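Local coordinates for protein thermophilic dibenzothiophene desulfurization enzyme C (Paenibacillus sp. A11-2, PDB 5XDC) that probably catalyses the FMNH2- and oxygen-dependent oxidation of dibenzothiophene to its 5-oxide and then to the 5,5-dioxide, as a flavin monooxygenase that forms a tetramer, at residues Pro107-Lys110 with Ala111-Pro115; Ile250-Leu253 with Ile254-His257; Gln321-Trp324 with Glu325-His328; Gln336-Val339 with Gln340-Ala344. One frame throughout, in Å; residues are numbered along the deposited sequence.

In the fold
Three of the four contacts belong to neighbouring helices of the bundle at the carboxyl-terminal end of this acyl-CoA dehydrogenase-like chain. The centre of contact 2 is about 6 Å from the centre of the chain. Contacts 2 and 4, their centres about 10 Å apart, touch chiefly where Val341 CG1 packs 3.5 Å from Leu253 N. Contact 2 also meets contact 3 through Ile250 CD1, 3.8 Å from Trp324 CE3. Contact 2 comes nearest the active site: the Phe255 side chain is about 7 Å from bound indole. Contact 3 lies at the surface, where helix 293-324 passes into a loop. Contact 1 stands apart, its nearest atoms about 6 Å from contact 3.

Contact 1 (Pro107-Lys110 with Ala111-Pro115)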
loop_
_atom_site.group_PDB
_atom_site.type_symbol
_atom_site.label_atom_id
_atom_site.label_comp_id
_atom_site.label_asym_id
_atom_site.label_seq_id
_atom_site.Cartn_x
_atom_site.Cartn_y
_atom_site.Cartn_z
ATOM N N PRO B 107 -18.263 8.387 -45.485
ATOM C CA PRO B 107 -17.199 9.039 -46.259
ATOM C C PRO B 107 -17.615 10.390 -46.811
ATOM O O PRO B 107 -16.809 11.325 -46.826
ATOM C CB PRO B 107 -16.909 8.018 -47.373
ATOM C CG PRO B 107 -17.325 6.723 -46.804
ATOM C CD PRO B 107 -18.521 7.018 -45.950
ATOM N N GLU B 108 -18.868 10.532 -47.247
ATOM C CA GLU B 108 -19.314 11.816 -47.778
ATOM C C GLU B 108 -19.314 12.891 -46.698
ATOM O O GLU B 108 -18.883 14.027 -46.943
ATOM C CB GLU B 108 -20.708 11.681 -48.396
ATOM C CG GLU B 108 -20.763 10.862 -49.679
ATOM C CD GLU B 108 -20.571 9.374 -49.451
ATOM O OE1 GLU B 108 -20.884 8.882 -48.341
ATOM O OE2 GLU B 108 -20.100 8.692 -50.389
ATOM N N GLN B 109 -19.796 12.551 -45.497
ATOM C CA GLN B 109 -19.770 13.491 -44.378
ATOM C C GLN B 109 -18.349 13.934 -44.068
ATOM O O GLN B 109 -18.075 15.128 -43.886
ATOM C CB GLN B 109 -20.404 12.842 -43.140
ATOM C CG GLN B 109 -21.915 12.697 -43.207
ATOM C CD GLN B 109 -22.513 12.004 -42.002
ATOM O OE1 GLN B 109 -22.143 10.874 -41.660
ATOM N NE2 GLN B 109 -23.478 12.661 -41.375
ATOM N N LYS B 110 -17.420 12.977 -44.003
ATOM C CA LYS B 110 -16.042 13.319 -43.676
ATOM C C LYS B 110 -15.419 14.183 -44.755
ATOM O O LYS B 110 -14.640 15.097 -44.458
ATOM C CB LYS B 110 -15.208 12.060 -43.485
ATOM C CG LYS B 110 -15.678 11.140 -42.413
ATOM C CD LYS B 110 -14.666 10.028 -42.283
ATOM C CE LYS B 110 -15.279 8.794 -41.740
ATOM N NZ LYS B 110 -14.275 7.704 -41.653
ATOM N N ALA B 111 -15.743 13.902 -46.021
ATOM C CA ALA B 111 -15.190 14.693 -47.109
ATOM C C ALA B 111 -15.595 16.151 -46.991
ATOM O O ALA B 111 -14.843 17.043 -47.400
ATOM C CB ALA B 111 -15.644 14.114 -48.447
ATOM N N ARG B 112 -16.770 16.420 -46.425
ATOM C CA ARG B 112 -17.197 17.788 -46.176
ATOM C C ARG B 112 -16.658 18.328 -44.859
ATOM O O ARG B 112 -16.083 19.420 -44.819
ATOM C CB ARG B 112 -18.725 17.858 -46.180
ATOM C CG ARG B 112 -19.339 17.574 -47.549
ATOM C CD ARG B 112 -20.829 17.837 -47.531
ATOM N NE ARG B 112 -21.555 16.856 -46.727
ATOM C CZ ARG B 112 -22.016 15.693 -47.178
ATOM N NH1 ARG B 112 -21.829 15.332 -48.445
ATOM N NH2 ARG B 112 -22.669 14.885 -46.354
ATOM N N TRP B 113 -16.811 17.553 -43.780
ATOM C CA TRP B 113 -16.528 18.052 -42.437
ATOM C C TRP B 113 -15.039 18.281 -42.206
ATOM O O TRP B 113 -14.654 19.262 -41.562
ATOM C CB TRP B 113 -17.060 17.065 -41.396
ATOM C CG TRP B 113 -18.428 17.331 -40.846
ATOM C CD1 TRP B 113 -19.034 18.544 -40.678
ATOM C CD2 TRP B 113 -19.341 16.353 -40.346
ATOM N NE1 TRP B 113 -20.281 18.373 -40.116
ATOM C CE2 TRP B 113 -20.492 17.039 -39.904
ATOM C CE3 TRP B 113 -19.302 14.965 -40.229
ATOM C CZ2 TRP B 113 -21.590 16.380 -39.364
ATOM C CZ3 TRP B 113 -20.389 14.314 -39.706
ATOM C CH2 TRP B 113 -21.525 15.017 -39.281
ATOM N N TYR B 114 -14.179 17.387 -42.697
ATOM C CA TYR B 114 -12.796 17.489 -42.252
ATOM C C TYR B 114 -12.086 18.681 -42.883
ATOM O O TYR B 114 -11.351 19.391 -42.189
ATOM C CB TYR B 114 -12.055 16.180 -42.525
ATOM C CG TYR B 114 -12.487 15.031 -41.636
ATOM C CD1 TYR B 114 -13.531 15.165 -40.726
ATOM C CD2 TYR B 114 -11.845 13.809 -41.703
ATOM C CE1 TYR B 114 -13.920 14.104 -39.926
ATOM C CE2 TYR B 114 -12.229 12.749 -40.907
ATOM C CZ TYR B 114 -13.267 12.911 -40.009
ATOM O OH TYR B 114 -13.642 11.856 -39.208
ATOM N N PRO B 115 -12.270 18.968 -44.174
ATOM C CA PRO B 115 -11.680 20.212 -44.696
ATOM C C PRO B 115 -12.227 21.443 -43.998
ATOM O O PRO B 115 -11.502 22.424 -43.793
ATOM C CB PRO B 115 -12.055 20.175 -46.187
ATOM C CG PRO B 115 -12.185 18.754 -46.490
ATOM C CD PRO B 115 -12.809 18.130 -45.257
#
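Lys110 and Tyr114, one helical turn apart, lie side by side and point the same way, with the aliphatic part of the lysine laid over a face of the phenol ring. Lys110 CB sits 4.0 Å from the centroid of the Tyr114 ring, almost on its normal, a CH-pi contact, and Lys110 CD continues along the ring to within 3.7 Å of Tyr114 OH. The extended chain of the lysine makes this possible, carrying its ammonium past the aromatic surface. Gln109 and Trp113 also lie side by side and point the same way. Gln109 CB touches Trp113 CZ3 at 3.7 Å, and the amide plane is turned 32° from the indole, with NE2 approaching the ring obliquely. Arg112 is folded differently: its chain bends at chi3 (-70°), which brings the guanidinium back over the preceding turn so that Glu108 O lies 3.5 Å above its plane. Beneath these side chains, Trp113 N donates to Gln109 O at 2.7 Å and Tyr114 N to Lys110 O at 2.9 Å. Lys110 NZ bonds to the backbone O of Asp102 in helix 85-104, Tyr114 OH to the Asp102 carboxylate, and Gln109 NE2 to Leu227 O. Long amphipathic residues thus suit this partly buried turn: Lys110 covers the phenol and Gln109 lies alongside the indole, while their polar ends fasten helix 107-119 to its neighbours.

Contact 2 (Ile250-Leu253 with Ile254-His257); sequences ITQL and IFTH
Leu253 O takes two hydrogen bonds from His257, one from the backbone N at 3.1 Å and one from the ring atom ND1 at 2.8 Å, arriving from opposite faces of the carbonyl plane. The ring bond is nearly straight (170°) and lies in the imidazole plane, so ND1 carries a proton here. Next to it, Gln252 O is gripped in the same double way by the N and the hydroxyl of Thr256, with OG1 at 2.9 Å. With OG1 anti to its carbonyl carbon (chi1 -62°), Thr256 turns the hydroxyl back toward the preceding turn, which lets a polar residue sit in a buried helix. Packing is tight round Phe255: Thr251 CG2 presses on ring atom CZ at 3.5 Å, Thr251 O lies over one face, toward its rim, and Gln252 NE2 meets the ring edge at 3.7 Å from CE2, its amide almost perpendicular to the ring. The Ile250 side is looser, its CG2 coming only to 4.3 Å from Ile254 CD1, yet it is buried: Ile250 packs on Trp70 and Trp324, Ile254 on Tyr74 and Ile77. Thr251 OG1 bonds to Ser96, and Gln252 to Lys345 and Asp389. Phe255 meets Tyr93, an FMN-binding residue, and His385 and His388 of the indole pocket. This is a buried core helix of the acyl-CoA dehydrogenase fold, here beside the indole pocket and, probably, the flavin site.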
loop_
_atom_site.group_PDB
_atom_site.type_symbol
_atom_site.label_atom_id
_atom_site.label_comp_id
_atom_site.label_asym_id
_atom_site.label_seq_id
_atom_site.Cartn_x
_atom_site.Cartn_y
_atom_site.Cartn_z
ATOM N N ILE B 250 -10.174 3.844 -27.007
ATOM C CA ILE B 250 -9.465 5.058 -27.403
ATOM C C ILE B 250 -9.637 6.136 -26.345
ATOM O O ILE B 250 -8.678 6.805 -25.942
ATOM C CB ILE B 250 -9.969 5.555 -28.770
ATOM C CG1 ILE B 250 -9.459 4.622 -29.870
ATOM C CG2 ILE B 250 -9.522 6.986 -29.031
ATOM C CD1 ILE B 250 -10.110 4.875 -31.224
ATOM N N THR B 251 -10.876 6.336 -25.915
ATOM C CA THR B 251 -11.192 7.427 -25.003
ATOM C C THR B 251 -10.662 7.139 -23.606
ATOM O O THR B 251 -10.154 8.039 -22.933
ATOM C CB THR B 251 -12.703 7.648 -24.997
ATOM O OG1 THR B 251 -13.128 8.073 -26.301
ATOM C CG2 THR B 251 -13.116 8.724 -23.976
ATOM N N GLN B 252 -10.770 5.893 -23.162
ATOM C CA GLN B 252 -10.241 5.531 -21.852
ATOM C C GLN B 252 -8.722 5.648 -21.822
ATOM O O GLN B 252 -8.148 5.966 -20.775
ATOM C CB GLN B 252 -10.724 4.126 -21.492
ATOM C CG GLN B 252 -12.201 4.069 -21.211
ATOM C CD GLN B 252 -12.537 4.581 -19.814
ATOM O OE1 GLN B 252 -11.791 4.338 -18.872
ATOM N NE2 GLN B 252 -13.648 5.295 -19.682
ATOM N N LEU B 253 -8.051 5.462 -22.963
ATOM C CA LEU B 253 -6.610 5.700 -23.006
ATOM C C LEU B 253 -6.266 7.185 -23.081
ATOM O O LEU B 253 -5.195 7.591 -22.607
ATOM C CB LEU B 253 -5.970 4.935 -24.171
ATOM C CG LEU B 253 -4.451 4.804 -24.104
ATOM C CD1 LEU B 253 -4.009 3.994 -22.920
ATOM C CD2 LEU B 253 -3.919 4.150 -25.377
ATOM N N ILE B 254 -7.159 8.023 -23.635
ATOM C CA ILE B 254 -7.002 9.470 -23.495
ATOM C C ILE B 254 -6.974 9.848 -22.017
ATOM O O ILE B 254 -6.090 10.580 -21.565
ATOM C CB ILE B 254 -8.123 10.219 -24.243
ATOM C CG1 ILE B 254 -7.930 10.084 -25.753
ATOM C CG2 ILE B 254 -8.149 11.683 -23.861
ATOM C CD1 ILE B 254 -9.145 10.543 -26.574
ATOM N N PHE B 255 -7.947 9.350 -21.246
ATOM C CA PHE B 255 -7.982 9.647 -19.819
ATOM C C PHE B 255 -6.696 9.189 -19.143
ATOM O O PHE B 255 -6.134 9.896 -18.291
ATOM C CB PHE B 255 -9.184 8.968 -19.167
ATOM C CG PHE B 255 -10.531 9.380 -19.734
ATOM C CD1 PHE B 255 -10.681 10.564 -20.420
ATOM C CD2 PHE B 255 -11.649 8.572 -19.536
ATOM C CE1 PHE B 255 -11.926 10.944 -20.923
ATOM C CE2 PHE B 255 -12.895 8.944 -20.038
ATOM C CZ PHE B 255 -13.026 10.136 -20.732
ATOM N N THR B 256 -6.224 7.993 -19.505
ATOM C CA THR B 256 -4.992 7.457 -18.936
ATOM C C THR B 256 -3.835 8.427 -19.120
ATOM O O THR B 256 -3.045 8.656 -18.199
ATOM C CB THR B 256 -4.669 6.113 -19.589
ATOM O OG1 THR B 256 -5.716 5.183 -19.324
ATOM C CG2 THR B 256 -3.371 5.526 -19.049
ATOM N N HIS B 257 -3.721 9.022 -20.309
ATOM C CA HIS B 257 -2.649 9.970 -20.562
ATOM C C HIS B 257 -2.853 11.309 -19.846
ATOM O O HIS B 257 -1.869 11.999 -19.551
ATOM C CB HIS B 257 -2.509 10.149 -22.070
ATOM C CG HIS B 257 -1.794 9.009 -22.725
ATOM N ND1 HIS B 257 -2.422 7.832 -23.072
ATOM C CD2 HIS B 257 -0.485 8.840 -23.035
ATOM C CE1 HIS B 257 -1.534 6.997 -23.588
ATOM N NE2 HIS B 257 -0.352 7.583 -23.574
#

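Contact 3 (Gln321-Trp324 with Glu325-His328). With SO4 (sulfate ion), chain N; SO4 (sulfate ion), chain K.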
loop_
_atom_site.group_PDB
_atom_site.type_symbol
_atom_site.label_atom_id
_atom_site.label_comp_id
_atom_site.label_asym_id
_atom_site.label_seq_id
_atom_site.Cartn_x
_atom_site.Cartn_y
_atom_site.Cartn_z
ATOM N N GLN B 321 -3.401 2.525 -32.718
ATOM C CA GLN B 321 -3.156 2.955 -34.093
ATOM C C GLN B 321 -3.318 1.789 -35.059
ATOM O O GLN B 321 -3.921 1.942 -36.131
ATOM C CB GLN B 321 -1.767 3.572 -34.217
ATOM C CG GLN B 321 -1.431 4.074 -35.621
ATOM C CD GLN B 321 -2.333 5.215 -36.054
ATOM O OE1 GLN B 321 -2.823 5.984 -35.224
ATOM N NE2 GLN B 321 -2.556 5.335 -37.355
ATOM N N GLU B 322 -2.800 0.613 -34.695
ATOM C CA GLU B 322 -2.912 -0.542 -35.588
ATOM C C GLU B 322 -4.373 -0.859 -35.888
ATOM O O GLU B 322 -4.755 -1.058 -37.049
ATOM C CB GLU B 322 -2.201 -1.757 -34.978
ATOM C CG GLU B 322 -2.324 -3.034 -35.819
ATOM C CD GLU B 322 -1.400 -3.051 -37.025
ATOM O OE1 GLU B 322 -0.763 -2.012 -37.306
ATOM O OE2 GLU B 322 -1.314 -4.108 -37.693
ATOM N N LEU B 323 -5.216 -0.904 -34.856
ATOM C CA LEU B 323 -6.610 -1.263 -35.082
ATOM C C LEU B 323 -7.400 -0.123 -35.717
ATOM O O LEU B 323 -8.373 -0.379 -36.431
ATOM C CB LEU B 323 -7.260 -1.702 -33.772
ATOM C CG LEU B 323 -6.670 -2.972 -33.137
ATOM C CD1 LEU B 323 -7.445 -3.341 -31.920
ATOM C CD2 LEU B 323 -6.643 -4.149 -34.120
ATOM N N TRP B 324 -6.994 1.121 -35.466
ATOM C CA TRP B 324 -7.602 2.286 -36.112
ATOM C C TRP B 324 -7.454 2.236 -37.621
ATOM O O TRP B 324 -8.317 2.749 -38.344
ATOM C CB TRP B 324 -6.933 3.537 -35.574
ATOM C CG TRP B 324 -7.325 4.893 -36.108
ATOM C CD1 TRP B 324 -6.599 5.673 -36.961
ATOM C CD2 TRP B 324 -8.480 5.659 -35.753
ATOM N NE1 TRP B 324 -7.235 6.871 -37.165
ATOM C CE2 TRP B 324 -8.393 6.885 -36.435
ATOM C CE3 TRP B 324 -9.576 5.428 -34.915
ATOM C CZ2 TRP B 324 -9.360 7.880 -36.305
ATOM C CZ3 TRP B 324 -10.537 6.413 -34.795
ATOM C CH2 TRP B 324 -10.423 7.620 -35.485
ATOM N N GLU B 325 -6.356 1.664 -38.108
ATOM C CA GLU B 325 -6.094 1.575 -39.538
ATOM C C GLU B 325 -6.773 0.380 -40.196
ATOM O O GLU B 325 -6.785 0.307 -41.429
ATOM C CB GLU B 325 -4.583 1.506 -39.781
ATOM C CG GLU B 325 -3.832 2.775 -39.423
ATOM C CD GLU B 325 -2.330 2.595 -39.512
ATOM O OE1 GLU B 325 -1.887 1.478 -39.856
ATOM O OE2 GLU B 325 -1.593 3.558 -39.238
ATOM N N ARG B 326 -7.353 -0.537 -39.425
ATOM C CA ARG B 326 -7.981 -1.722 -39.997
ATOM C C ARG B 326 -9.352 -1.381 -40.562
ATOM O O ARG B 326 -10.057 -0.510 -40.050
ATOM C CB ARG B 326 -8.145 -2.820 -38.949
ATOM C CG ARG B 326 -6.860 -3.289 -38.316
ATOM C CD ARG B 326 -6.097 -4.231 -39.211
ATOM N NE ARG B 326 -4.792 -4.564 -38.652
ATOM C CZ ARG B 326 -4.570 -5.557 -37.795
ATOM N NH1 ARG B 326 -5.562 -6.331 -37.390
ATOM N NH2 ARG B 326 -3.343 -5.777 -37.348
ATOM N N ASN B 327 -9.739 -2.094 -41.623
ATOM C CA ASN B 327 -11.093 -1.949 -42.140
ATOM C C ASN B 327 -12.106 -2.645 -41.254
ATOM O O ASN B 327 -13.233 -2.167 -41.113
ATOM C CB ASN B 327 -11.179 -2.500 -43.565
ATOM C CG ASN B 327 -10.289 -1.749 -44.528
ATOM O OD1 ASN B 327 -10.252 -0.516 -44.522
ATOM N ND2 ASN B 327 -9.549 -2.488 -45.353
ATOM N N HIS B 328 -11.731 -3.762 -40.646
ATOM C CA HIS B 328 -12.615 -4.473 -39.741
ATOM C C HIS B 328 -11.845 -4.839 -38.484
ATOM O O HIS B 328 -10.629 -5.052 -38.514
ATOM C CB HIS B 328 -13.204 -5.716 -40.390
ATOM C CG HIS B 328 -14.022 -5.411 -41.605
ATOM N ND1 HIS B 328 -13.521 -5.519 -42.884
ATOM C CD2 HIS B 328 -15.292 -4.958 -41.732
ATOM C CE1 HIS B 328 -14.455 -5.166 -43.750
ATOM N NE2 HIS B 328 -15.539 -4.823 -43.077
HETATM S S SO4 N . -8.395 -5.323 -42.583
HETATM O O1 SO4 N . -7.402 -6.182 -41.944
HETATM O O2 SO4 N . -7.876 -3.959 -42.683
HETATM O O3 SO4 N . -8.679 -5.817 -43.933
HETATM O O4 SO4 N . -9.627 -5.364 -41.795
HETATM S S SO4 K . -3.859 -8.994 -35.298
HETATM O O1 SO4 K . -2.916 -10.110 -35.249
HETATM O O2 SO4 K . -3.114 -7.735 -35.252
HETATM O O3 SO4 K . -4.624 -9.051 -36.547
HETATM O O4 SO4 K . -4.783 -9.138 -34.176
HETATM O O HOH W 1 0.098 0.772 -37.141
#
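Arg326 NH2 is held between two anions. It forms a salt bridge to Glu322 OE2 at 2.6 Å and a hydrogen bond to O2 of the sulfate of chain K at 2.9 Å, while Arg326 NH1 reaches O3 of the same ion. Both acceptors lie at the guanidinium edge, which probably limits its rotation in this crystal; the carboxylate stands nearly perpendicular to it (83°) and is met on its anti side. Glu322 bends at chi2 (77°) and Arg326 folds at its own chi2, which brings the two ends together across one turn. Arginine suits this place because it can pair with Glu322 one turn back; the sulfate merely occupies the rest of its edge in this crystal. A second side-chain pair stands beside the first: Gln321 NE2 donates to Glu325 OE2 at 2.8 Å, almost straight and in the amide plane. The two glutamates bring like charges to within 4.5 Å, Glu322 OE1 to Glu325 OE1, and a water donates to both, weakly to Glu325, which probably eases their repulsion. Arg326 N bonds to Leu323 O, at 3.2 Å, but from above the carbonyl plane. The N atoms of Asn327 and His328 both hydrogen-bond to the sulfate of chain N; both ions probably come from the crystallisation liquor. The contact joins helix 293-324 to the loop leading to helix 331-363, where Leu323 packs on Leu337, while Trp324 meets Trp70 edge-to-face and touches helix 85-104.

Contact 4 (Gln336-Val339 with Gln340-Ala344)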
loop_
_atom_site.group_PDB
_atom_site.type_symbol
_atom_site.label_atom_id
_atom_site.label_comp_id
_atom_site.label_asym_id
_atom_site.label_seq_id
_atom_site.Cartn_x
_atom_site.Cartn_y
_atom_site.Cartn_z
ATOM N N GLN B 336 -9.319 -7.425 -26.222
ATOM C CA GLN B 336 -7.936 -7.403 -25.756
ATOM C C GLN B 336 -7.431 -5.978 -25.618
ATOM O O GLN B 336 -6.746 -5.642 -24.647
ATOM C CB GLN B 336 -7.029 -8.174 -26.707
ATOM C CG GLN B 336 -7.265 -9.665 -26.686
ATOM C CD GLN B 336 -6.416 -10.390 -27.707
ATOM O OE1 GLN B 336 -5.515 -9.801 -28.311
ATOM N NE2 GLN B 336 -6.696 -11.674 -27.909
ATOM N N LEU B 337 -7.761 -5.114 -26.580
ATOM C CA LEU B 337 -7.323 -3.733 -26.471
ATOM C C LEU B 337 -7.942 -3.069 -25.250
ATOM O O LEU B 337 -7.249 -2.375 -24.498
ATOM C CB LEU B 337 -7.678 -2.962 -27.736
ATOM C CG LEU B 337 -7.329 -1.479 -27.638
ATOM C CD1 LEU B 337 -5.852 -1.194 -27.458
ATOM C CD2 LEU B 337 -7.872 -0.721 -28.852
ATOM N N MET B 338 -9.240 -3.278 -25.029
ATOM C CA MET B 338 -9.898 -2.655 -23.885
ATOM C C MET B 338 -9.288 -3.136 -22.571
ATOM O O MET B 338 -9.128 -2.355 -21.630
ATOM C CB MET B 338 -11.395 -2.937 -23.916
ATOM C CG MET B 338 -12.180 -2.203 -22.825
ATOM S SD MET B 338 -12.207 -0.409 -23.026
ATOM C CE MET B 338 -11.367 0.118 -21.518
ATOM N N VAL B 339 -8.940 -4.420 -22.486
ATOM C CA VAL B 339 -8.279 -4.916 -21.278
ATOM C C VAL B 339 -6.933 -4.223 -21.086
ATOM O O VAL B 339 -6.576 -3.833 -19.968
ATOM C CB VAL B 339 -8.142 -6.451 -21.345
ATOM C CG1 VAL B 339 -7.257 -6.977 -20.220
ATOM C CG2 VAL B 339 -9.501 -7.091 -21.267
ATOM N N GLN B 340 -6.153 -4.077 -22.160
ATOM C CA GLN B 340 -4.854 -3.420 -22.043
ATOM C C GLN B 340 -5.007 -1.956 -21.636
ATOM O O GLN B 340 -4.208 -1.442 -20.847
ATOM C CB GLN B 340 -4.076 -3.519 -23.354
ATOM C CG GLN B 340 -3.525 -4.913 -23.693
ATOM C CD GLN B 340 -2.448 -5.423 -22.723
ATOM O OE1 GLN B 340 -1.457 -4.736 -22.427
ATOM N NE2 GLN B 340 -2.635 -6.647 -22.237
ATOM N N VAL B 341 -6.016 -1.268 -22.184
ATOM C CA VAL B 341 -6.275 0.125 -21.821
ATOM C C VAL B 341 -6.716 0.218 -20.366
ATOM O O VAL B 341 -6.244 1.076 -19.614
ATOM C CB VAL B 341 -7.332 0.736 -22.762
ATOM C CG1 VAL B 341 -7.835 2.082 -22.230
ATOM C CG2 VAL B 341 -6.752 0.906 -24.167
ATOM N N ALA B 342 -7.643 -0.644 -19.963
ATOM C CA ALA B 342 -8.112 -0.645 -18.581
ATOM C C ALA B 342 -6.948 -0.845 -17.627
ATOM O O ALA B 342 -6.849 -0.164 -16.600
ATOM C CB ALA B 342 -9.159 -1.732 -18.387
ATOM N N SER B 343 -6.040 -1.765 -17.969
ATOM C CA SER B 343 -4.886 -2.015 -17.116
ATOM C C SER B 343 -4.035 -0.761 -16.975
ATOM O O SER B 343 -3.643 -0.381 -15.865
ATOM C CB SER B 343 -4.051 -3.163 -17.683
ATOM O OG SER B 343 -4.751 -4.397 -17.655
ATOM N N ALA B 344 -3.732 -0.101 -18.098
ATOM C CA ALA B 344 -2.963 1.129 -18.045
ATOM C C ALA B 344 -3.682 2.196 -17.227
ATOM O O ALA B 344 -3.050 2.918 -16.440
ATOM C CB ALA B 344 -2.686 1.630 -19.461
#
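A regular turn in the first half of helix 331-363, a long member of the carboxyl-terminal bundle, brings Leu337 and Met338 against Val341 and Ala342. Leu337 CD1 meets Val341 CG2 at 4.0 Å, and Met338 CE meets the other methyl, Val341 CG1, at 4.1 Å, so the branched valine is touched by a different neighbour on each arm. Met338 manages this by bending: CG stands anti to its backbone N (chi1 -174°), and turns at chi2 and chi3 swing the terminal methyl forward along the helix, where it also comes to 4.3 Å from Ala342 CB. Methionine suits such a place because its unbranched, flexible chain can bend to bring CE near both Val341 and Ala342. Ser343 is polar but buried, and its hydroxyl is satisfied within the turn: OG donates to Val339 O at 3.0 Å while Ser343 N bonds to the same oxygen at 2.9 Å, the two reaching it from opposite faces of the carbonyl plane. Gln340 lies with CG over the preceding turn, 3.4 Å from Gln336 O. Other side chains pack on helices of the same chain: Leu337 on Val316 and Val320, Val341 on Leu253, and Val339 and Ala342 on helix 391-404. With Gln340 NE2 as a polar link to Gln307 of a second subunit, and small Ser343 packed on Ala304 of that subunit, the turn is typical of a bundle helix that also faces a neighbouring subunit, here within a tetramer.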